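Local coordinates for protein L-rhamnose mutarotase (Formosa agariphila, PDB 6HHN) that catalyses the interconversion of alpha- and beta-L-rhamnose, a step in the breakdown of the green-algal polysaccharide ulvan, at residues I83-K86 / W87-F90. Residues are numbered along the deposited sequence; the frame is centred on the assembly and turned at random.
Sequences IVKK and WWDF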
loop_
_atom_site.group_PDB
_atom_site.type_symbol
_atom_site.label_atom_id
_atom_site.label_comp_id
_atom_site.label_asym_id
_atom_site.label_seq_id
_atom_site.Cartn_x
_atom_site.Cartn_y
_atom_site.Cartn_z
ATOM N N ILE A 83 17.423 0.224 -19.195
ATOM C CA ILE A 83 17.330 -0.938 -18.321
ATOM C C ILE A 83 15.909 -1.111 -17.801
ATOM O O ILE A 83 15.410 -2.241 -17.683
ATOM C CB ILE A 83 18.346 -0.837 -17.177
ATOM C CG1 ILE A 83 19.790 -0.814 -17.742
ATOM C CG2 ILE A 83 18.212 -1.992 -16.236
ATOM C CD1 ILE A 83 20.901 -0.439 -16.770
ATOM N N VAL A 84 15.241 -0.006 -17.452
ATOM C CA VAL A 84 13.839 -0.081 -17.035
ATOM C C VAL A 84 13.000 -0.679 -18.150
ATOM O O VAL A 84 12.149 -1.544 -17.916
ATOM C CB VAL A 84 13.343 1.314 -16.613
ATOM C CG1 VAL A 84 11.833 1.300 -16.417
ATOM C CG2 VAL A 84 14.072 1.774 -15.355
ATOM N N LYS A 85 13.219 -0.228 -19.386
ATOM C CA LYS A 85 12.435 -0.749 -20.496
ATOM C C LYS A 85 12.703 -2.232 -20.710
ATOM O O LYS A 85 11.781 -2.995 -21.031
ATOM C CB LYS A 85 12.720 0.049 -21.763
ATOM C CG LYS A 85 12.191 1.479 -21.704
ATOM C CD LYS A 85 12.383 2.204 -23.035
ATOM C CE LYS A 85 13.593 3.098 -23.027
ATOM N NZ LYS A 85 13.779 3.754 -24.349
ATOM N N LYS A 86 13.962 -2.664 -20.526
ATOM C CA LYS A 86 14.264 -4.088 -20.605
ATOM C C LYS A 86 13.556 -4.875 -19.513
ATOM O O LYS A 86 13.101 -5.999 -19.746
ATOM C CB LYS A 86 15.779 -4.316 -20.542
ATOM C CG LYS A 86 16.496 -4.003 -21.829
ATOM C CD LYS A 86 17.988 -3.973 -21.591
ATOM C CE LYS A 86 18.759 -3.726 -22.875
ATOM N NZ LYS A 86 18.669 -4.899 -23.780
ATOM N N TRP A 87 13.457 -4.301 -18.302
ATOM C CA TRP A 87 12.725 -4.966 -17.225
ATOM C C TRP A 87 11.239 -5.092 -17.576
ATOM O O TRP A 87 10.644 -6.158 -17.405
ATOM C CB TRP A 87 12.920 -4.204 -15.895
ATOM C CG TRP A 87 12.208 -4.877 -14.749
ATOM C CD1 TRP A 87 11.057 -4.462 -14.149
ATOM C CD2 TRP A 87 12.600 -6.076 -14.087
ATOM N NE1 TRP A 87 10.702 -5.336 -13.137
ATOM C CE2 TRP A 87 11.638 -6.334 -13.078
ATOM C CE3 TRP A 87 13.680 -6.957 -14.230
ATOM C CZ2 TRP A 87 11.713 -7.445 -12.240
ATOM C CZ3 TRP A 87 13.764 -8.047 -13.380
ATOM C CH2 TRP A 87 12.770 -8.291 -12.411
ATOM N N TRP A 88 10.647 -4.031 -18.095
ATOM C CA TRP A 88 9.260 -4.115 -18.543
ATOM C C TRP A 88 9.091 -5.224 -19.576
ATOM O O TRP A 88 8.140 -6.024 -19.503
ATOM C CB TRP A 88 8.849 -2.778 -19.131
ATOM C CG TRP A 88 8.713 -1.674 -18.145
ATOM C CD1 TRP A 88 8.659 -1.774 -16.783
ATOM C CD2 TRP A 88 8.625 -0.283 -18.450
ATOM N NE1 TRP A 88 8.513 -0.523 -16.225
ATOM C CE2 TRP A 88 8.496 0.406 -17.234
ATOM C CE3 TRP A 88 8.623 0.441 -19.642
ATOM C CZ2 TRP A 88 8.377 1.788 -17.177
ATOM C CZ3 TRP A 88 8.518 1.814 -19.584
ATOM C CH2 TRP A 88 8.394 2.472 -18.362
ATOM N N ASP A 89 9.980 -5.280 -20.569
ATOM C CA ASP A 89 9.865 -6.332 -21.576
ATOM C C ASP A 89 9.946 -7.716 -20.931
ATOM O O ASP A 89 9.225 -8.645 -21.311
ATOM C CB ASP A 89 11.000 -6.206 -22.595
ATOM C CG ASP A 89 10.905 -4.964 -23.494
ATOM O OD1 ASP A 89 9.850 -4.311 -23.571
ATOM O OD2 ASP A 89 11.932 -4.642 -24.148
ATOM N N PHE A 90 10.874 -7.896 -19.983
ATOM C CA PHE A 90 11.064 -9.183 -19.315
ATOM C C PHE A 90 9.830 -9.617 -18.541
ATOM O O PHE A 90 9.537 -10.819 -18.470
ATOM C CB PHE A 90 12.285 -9.026 -18.409
ATOM C CG PHE A 90 12.621 -10.205 -17.561
ATOM C CD1 PHE A 90 13.057 -11.387 -18.104
ATOM C CD2 PHE A 90 12.588 -10.091 -16.174
ATOM C CE1 PHE A 90 13.404 -12.463 -17.308
ATOM C CE2 PHE A 90 12.946 -11.148 -15.371
ATOM C CZ PHE A 90 13.358 -12.341 -15.933
#
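Val84 and Trp88, one turn apart on helix 82-91, meet through both backbone and side chain. The amide N of Trp88 donates to the Val84 O at 2.9 Å, in a bond that is nearly straight at the hydrogen (167°), and the same oxygen lies over one face of the indole, 3.4 Å from Trp88 CG. The valine methyl covers that ring as well: CG1, turned anti to its own nitrogen (chi1 170°), sits 3.9 Å from the centroid of the six-membered ring of Trp88, a CH-pi contact with CE2 as its closest atom. With an alanine in place of Trp88, Val84 CG1 would probably lose its aromatic partner and a gap would be likely to open beside Ser102 and Pro103, against which the indole also packs.

The remaining i to i+4 bonds satisfy the amides of the second turn in the same way. Trp87 N donates to Ile83 O, Asp89 N reaches Lys85 O at 2.9 Å, and Phe90 N is held by Lys86 O at the same length. Asp89 places its carboxylate carbon CG 3.3 Å from Lys85 O, yet its OD1 takes its hydrogen bond from Asn101 ND2, tying the helix to a later part of the chain. Lys86 NZ stays 6.8 Å from Asp89 OD2, too far for a salt bridge.

Trp87 leaves the helix on another side, packing on Leu40 and meeting His33, the probable proton donor, edge-to-face. Both tryptophans probably contribute to the rhamnose-binding site, as in related mutarotases. With both backbone N-H groups bonded to Ile83 O and Val84 O, the helix can present the two indoles in different directions, and CG1 of Val84 against one face of Trp88 is likely to limit how that ring turns.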